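Post-proline cleaving enzyme (Rickettsia typhi, PDB 4HVT) probably acts as a serine-type oligopeptidase that cleaves peptides after proline, pairing an alpha/beta-hydrolase domain with a beta-propeller. Local coordinates at residues Gln531-Gln536 with Pro617-His622; Gly568-Ser573 with Tyr626-Asn631. One frame throughout, in Å; residues are numbered along the deposited sequence.

Overall arrangement
Both contacts lie in the alpha/beta-hydrolase part of the chain, about 13 Å apart between centres, and they draw on neighbouring pieces of it: contact 1 uses the start of helix 617-626, while contact 2 takes up the chain from Y626 onward, where that helix gives way to a loop. Contact 1 is a surface contact, in which one isoleucine of a loop rests on a histidine ring among polar neighbours. Contact 2 is buried, and L570 and S573 of helix 567-578 meet Y626 and P628. No hydrogen bond crosses either interface. The two meet where R535 and Q536 pack on Y626, so residues 531-536 touch helix 617-626 both in its first turns and at Y626.

Contact 1 (Gln531-Gln536 with Pro617-His622); sequences QGIKRQ and PNDLLH
I533 and H622 bring the backbones nearest, with their CA atoms 5.8 Å apart, where the loop before helix 536-551 approaches the first turns of helix 617-626. Of residues 531-536, I533 alone touches 617-622. Its CB sits over a face of the H622 imidazole, 4.1 Å from the ring centroid and 27° off the ring normal, a CH-pi contact. The longer branch of I533 stands between its own backbone N and carbonyl carbon (chi1 59°) and then runs extended, carrying CD1 along that face toward the rim, 4.1 Å from H622 NE2. The shorter branch turns to the helix instead: I533 CG2 lies 3.8 Å from H622 CB and 3.7 Å from D619 OD1. That is packing against a carboxylate whose other oxygen, OD2, accepts a hydrogen bond from the backbone N of D613. At the outer margin N618 reaches over with its amide, ND2 coming within 4.1 Å of I533 CD1. A beta-branched chain suits this place because its two arms cover ring and helix flank together, and a flat imidazole offers a pi face to an aliphatic C-H, while the polar N-H and lone pair of its nitrogens point outward in the ring plane. R535, in the same loop, forms a salt bridge with E610. The contact thus joins two surface excursions of an alpha/beta-hydrolase fold, a loop-on-helix packing at the periphery of the domain.

Contact 2 (Gly568-Ser573 with Tyr626-Asn631); sequences GGLLVS and YAPLEN
Y626 opens the second segment by turning its ring toward L570 of helix 567-578. The tyrosine CG lies between its own backbone N and carbonyl carbon (chi1 71°), and the ring presents CE1 to both leucine methyls; L570 CD2 is 4.2 Å from Y626 CE1, an oblique approach, and the two side chains cross at about a right angle. An edge-to-face stack with F539 places the same ring against helix 536-551 as well.

A627 follows with its methyl directed away from the helix, but its carbonyl oxygen organises the turn. A627 O accepts from E630 N and from N631 ND2, which arrive from opposite faces of the carbonyl plane; the hydrogen bond from the side-chain amide, 3.0 Å from N631 ND2 to A627 O, is nearly straight at 163°. N631 ND2 also donates to K624 O, so one asparagine amide ties the turn to the end of the preceding helix.

P628 begins the short 3-10 segment, where its fixed phi fits, and its ring lies against the helix. P628 CD meets L570 CD1 at 4.0 Å, and P628 CG comes to 3.3 Å from S573 OG, a close van der Waals contact of a ring carbon with a hydroxyl oxygen, not a hydrogen bond. V574 and T577 of the same helix also touch this proline.

S573 can sit in buried surroundings because its hydroxyl turns back on its own helix, with G569 O and L570 O both within reach of its one proton. The helix starts just after S566, probably the nucleophile of a GxSxG elbow. Across the contact cohesion comes from shape and apolar burial, while the S573 hydroxyl has backbone acceptors in its own helix and the N631 amide is held by A627 and K624.

Contact 1 (Gln531-Gln536 with Pro617-His622)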
loop_
_atom_site.group_PDB
_atom_site.type_symbol
_atom_site.label_atom_id
_atom_site.label_comp_id
_atom_site.label_asym_id
_atom_site.label_seq_id
_atom_site.Cartn_x
_atom_site.Cartn_y
_atom_site.Cartn_z
ATOM N N GLN A 531 13.171 10.154 -10.138
ATOM C CA GLN A 531 12.806 10.938 -8.968
ATOM C C GLN A 531 12.927 12.450 -9.214
ATOM O O GLN A 531 13.792 12.923 -9.943
ATOM C CB GLN A 531 13.663 10.510 -7.785
ATOM C CG GLN A 531 13.215 11.058 -6.463
ATOM C CD GLN A 531 14.111 10.593 -5.321
ATOM O OE1 GLN A 531 15.026 9.773 -5.508
ATOM N NE2 GLN A 531 13.912 11.188 -4.132
ATOM N N GLY A 532 12.049 13.226 -8.588
ATOM C CA GLY A 532 12.167 14.666 -8.657
ATOM C C GLY A 532 12.002 15.203 -10.079
ATOM O O GLY A 532 11.068 14.829 -10.782
ATOM N N ILE A 533 12.960 15.977 -10.511
ATOM C CA ILE A 533 12.923 16.607 -11.835
ATOM C C ILE A 533 13.215 15.587 -12.946
ATOM O O ILE A 533 13.180 15.949 -14.093
ATOM C CB ILE A 533 13.910 17.795 -11.975
ATOM C CG1 ILE A 533 15.377 17.429 -11.740
ATOM C CG2 ILE A 533 13.562 18.930 -11.022
ATOM C CD1 ILE A 533 16.364 18.582 -12.007
ATOM N N LYS A 534 13.565 14.344 -12.576
ATOM C CA LYS A 534 13.750 13.282 -13.570
ATOM C C LYS A 534 12.463 12.510 -13.814
ATOM O O LYS A 534 12.473 11.474 -14.479
ATOM C CB LYS A 534 14.834 12.319 -13.121
ATOM C CG LYS A 534 16.212 12.907 -13.042
ATOM C CD LYS A 534 17.204 11.930 -12.442
ATOM C CE LYS A 534 18.566 12.570 -12.367
ATOM N NZ LYS A 534 19.569 11.482 -12.240
ATOM N N ARG A 535 11.342 13.035 -13.345
ATOM C CA ARG A 535 10.088 12.265 -13.471
ATOM C C ARG A 535 9.737 11.878 -14.909
ATOM O O ARG A 535 9.113 10.820 -15.146
ATOM C CB ARG A 535 8.876 12.989 -12.853
ATOM C CG ARG A 535 8.364 12.372 -11.545
ATOM C CD ARG A 535 7.822 10.966 -11.766
ATOM N NE ARG A 535 7.038 10.469 -10.623
ATOM C CZ ARG A 535 7.572 9.976 -9.504
ATOM N NH1 ARG A 535 8.874 9.890 -9.356
ATOM N NH2 ARG A 535 6.762 9.605 -8.530
ATOM N N GLN A 536 10.092 12.740 -15.860
ATOM C CA GLN A 536 9.814 12.394 -17.258
ATOM C C GLN A 536 10.352 11.041 -17.708
ATOM O O GLN A 536 9.797 10.433 -18.652
ATOM C CB GLN A 536 10.315 13.522 -18.171
ATOM C CG GLN A 536 9.934 13.332 -19.612
ATOM C CD GLN A 536 8.425 13.492 -19.847
ATOM O OE1 GLN A 536 7.788 14.370 -19.309
ATOM N NE2 GLN A 536 7.850 12.614 -20.658
ATOM N N PRO A 617 12.494 27.771 -8.292
ATOM C CA PRO A 617 12.339 28.024 -9.730
ATOM C C PRO A 617 12.730 26.848 -10.637
ATOM O O PRO A 617 11.993 26.514 -11.575
ATOM C CB PRO A 617 13.233 29.231 -9.974
ATOM C CG PRO A 617 13.269 29.965 -8.714
ATOM C CD PRO A 617 13.099 28.929 -7.610
ATOM N N ASN A 618 13.887 26.255 -10.385
ATOM C CA ASN A 618 14.337 25.189 -11.297
ATOM C C ASN A 618 13.449 23.985 -11.230
ATOM O O ASN A 618 13.170 23.403 -12.275
ATOM C CB ASN A 618 15.786 24.802 -11.061
ATOM C CG ASN A 618 16.362 24.023 -12.225
ATOM O OD1 ASN A 618 16.644 24.604 -13.282
ATOM N ND2 ASN A 618 16.588 22.721 -12.014
ATOM N N ASP A 619 12.961 23.609 -10.057
ATOM C CA ASP A 619 12.074 22.467 -9.918
ATOM C C ASP A 619 10.764 22.787 -10.620
ATOM O O ASP A 619 10.205 21.951 -11.339
ATOM C CB ASP A 619 11.739 22.143 -8.446
ATOM C CG ASP A 619 12.912 21.533 -7.656
ATOM O OD1 ASP A 619 14.010 21.320 -8.236
ATOM O OD2 ASP A 619 12.762 21.269 -6.420
ATOM N N LEU A 620 10.260 24.008 -10.404
ATOM C CA LEU A 620 9.004 24.401 -11.027
ATOM C C LEU A 620 9.083 24.355 -12.566
ATOM O O LEU A 620 8.115 24.022 -13.202
ATOM C CB LEU A 620 8.603 25.793 -10.561
ATOM C CG LEU A 620 7.338 26.393 -11.129
ATOM C CD1 LEU A 620 6.110 25.628 -10.715
ATOM C CD2 LEU A 620 7.227 27.876 -10.744
ATOM N N LEU A 621 10.222 24.778 -13.138
ATOM C CA LEU A 621 10.383 24.746 -14.565
ATOM C C LEU A 621 10.232 23.350 -15.132
ATOM O O LEU A 621 9.586 23.180 -16.176
ATOM C CB LEU A 621 11.742 25.337 -14.991
ATOM C CG LEU A 621 11.857 26.821 -15.017
ATOM C CD1 LEU A 621 13.305 27.235 -15.224
ATOM C CD2 LEU A 621 10.979 27.402 -16.125
ATOM N N HIS A 622 10.791 22.349 -14.443
ATOM C CA HIS A 622 10.676 20.947 -14.868
ATOM C C HIS A 622 9.281 20.450 -14.627
ATOM O O HIS A 622 8.710 19.752 -15.450
ATOM C CB HIS A 622 11.722 20.076 -14.153
ATOM C CG HIS A 622 13.114 20.313 -14.624
ATOM N ND1 HIS A 622 13.650 19.665 -15.724
ATOM C CD2 HIS A 622 14.051 21.197 -14.208
ATOM C CE1 HIS A 622 14.865 20.135 -15.951
ATOM N NE2 HIS A 622 15.142 21.040 -15.025
#

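Contact 2 (Gly568-Ser573 with Tyr626-Asn631)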
loop_
_atom_site.group_PDB
_atom_site.type_symbol
_atom_site.label_atom_id
_atom_site.label_comp_id
_atom_site.label_asym_id
_atom_site.label_seq_id
_atom_site.Cartn_x
_atom_site.Cartn_y
_atom_site.Cartn_z
ATOM N N GLY A 568 0.108 7.009 -9.500
ATOM C CA GLY A 568 -0.251 6.450 -10.805
ATOM C C GLY A 568 -1.317 7.295 -11.481
ATOM O O GLY A 568 -1.461 7.249 -12.686
ATOM N N GLY A 569 -2.078 8.058 -10.697
ATOM C CA GLY A 569 -3.006 9.034 -11.226
ATOM C C GLY A 569 -2.320 10.189 -11.917
ATOM O O GLY A 569 -2.794 10.623 -12.947
ATOM N N LEU A 570 -1.176 10.651 -11.384
ATOM C CA LEU A 570 -0.284 11.589 -12.127
ATOM C C LEU A 570 0.248 11.013 -13.425
ATOM O O LEU A 570 0.157 11.621 -14.491
ATOM C CB LEU A 570 0.874 12.080 -11.227
ATOM C CG LEU A 570 1.916 12.966 -11.836
ATOM C CD1 LEU A 570 1.286 14.238 -12.392
ATOM C CD2 LEU A 570 3.075 13.262 -10.890
ATOM N N LEU A 571 0.762 9.787 -13.331
ATOM C CA LEU A 571 1.284 9.068 -14.466
ATOM C C LEU A 571 0.288 9.118 -15.635
ATOM O O LEU A 571 0.635 9.497 -16.719
ATOM C CB LEU A 571 1.589 7.643 -14.099
ATOM C CG LEU A 571 1.893 6.700 -15.285
ATOM C CD1 LEU A 571 3.146 7.140 -16.017
ATOM C CD2 LEU A 571 2.011 5.275 -14.791
ATOM N N VAL A 572 -0.951 8.729 -15.382
ATOM C CA VAL A 572 -1.884 8.543 -16.480
ATOM C C VAL A 572 -2.486 9.864 -16.981
ATOM O O VAL A 572 -2.841 9.954 -18.127
ATOM C CB VAL A 572 -2.993 7.490 -16.212
ATOM C CG1 VAL A 572 -2.437 6.109 -15.985
ATOM C CG2 VAL A 572 -3.976 7.928 -15.151
ATOM N N SER A 573 -2.587 10.877 -16.125
ATOM C CA SER A 573 -2.962 12.193 -16.559
ATOM C C SER A 573 -1.861 12.888 -17.347
ATOM O O SER A 573 -2.175 13.647 -18.271
ATOM C CB SER A 573 -3.461 13.035 -15.415
ATOM O OG SER A 573 -2.488 13.224 -14.396
ATOM N N TYR A 626 5.500 18.914 -17.547
ATOM C CA TYR A 626 4.634 17.752 -17.561
ATOM C C TYR A 626 3.332 17.921 -16.851
ATOM O O TYR A 626 2.390 17.130 -17.135
ATOM C CB TYR A 626 5.329 16.483 -17.064
ATOM C CG TYR A 626 5.633 16.436 -15.578
ATOM C CD1 TYR A 626 4.631 16.191 -14.666
ATOM C CD2 TYR A 626 6.936 16.593 -15.105
ATOM C CE1 TYR A 626 4.896 16.119 -13.303
ATOM C CE2 TYR A 626 7.205 16.532 -13.737
ATOM C CZ TYR A 626 6.195 16.250 -12.848
ATOM O OH TYR A 626 6.526 16.193 -11.494
ATOM N N ALA A 627 3.236 18.893 -15.940
ATOM C CA ALA A 627 2.066 18.997 -15.080
ATOM C C ALA A 627 0.807 19.045 -15.966
ATOM O O ALA A 627 0.730 19.899 -16.816
ATOM C CB ALA A 627 2.170 20.228 -14.188
ATOM N N PRO A 628 -0.155 18.119 -15.763
ATOM C CA PRO A 628 -1.289 18.077 -16.739
ATOM C C PRO A 628 -2.063 19.372 -16.830
ATOM O O PRO A 628 -2.455 19.778 -17.949
ATOM C CB PRO A 628 -2.171 16.915 -16.221
ATOM C CG PRO A 628 -1.266 16.105 -15.398
ATOM C CD PRO A 628 -0.186 17.014 -14.810
ATOM N N LEU A 629 -2.241 20.094 -15.721
ATOM C CA LEU A 629 -3.088 21.332 -15.775
ATOM C C LEU A 629 -2.389 22.445 -16.500
ATOM O O LEU A 629 -3.059 23.427 -16.950
ATOM C CB LEU A 629 -3.478 21.816 -14.373
ATOM C CG LEU A 629 -4.296 20.843 -13.513
ATOM C CD1 LEU A 629 -4.452 21.437 -12.116
ATOM C CD2 LEU A 629 -5.655 20.612 -14.130
ATOM N N GLU A 630 -1.073 22.308 -16.682
ATOM C CA GLU A 630 -0.261 23.269 -17.451
ATOM C C GLU A 630 -0.096 22.893 -18.933
ATOM O O GLU A 630 0.512 23.647 -19.713
ATOM C CB GLU A 630 1.132 23.403 -16.864
ATOM C CG GLU A 630 1.164 24.019 -15.482
ATOM C CD GLU A 630 0.737 25.489 -15.468
ATOM O OE1 GLU A 630 1.406 26.335 -16.122
ATOM O OE2 GLU A 630 -0.279 25.811 -14.820
ATOM N N ASN A 631 -0.652 21.767 -19.353
ATOM C CA ASN A 631 -0.383 21.253 -20.701
ATOM C C ASN A 631 -1.693 20.729 -21.277
ATOM O O ASN A 631 -1.743 19.694 -21.878
ATOM C CB ASN A 631 0.720 20.183 -20.697
ATOM C CG ASN A 631 2.087 20.776 -20.361
ATOM O OD1 ASN A 631 2.771 21.340 -21.241
ATOM N ND2 ASN A 631 2.441 20.751 -19.086
#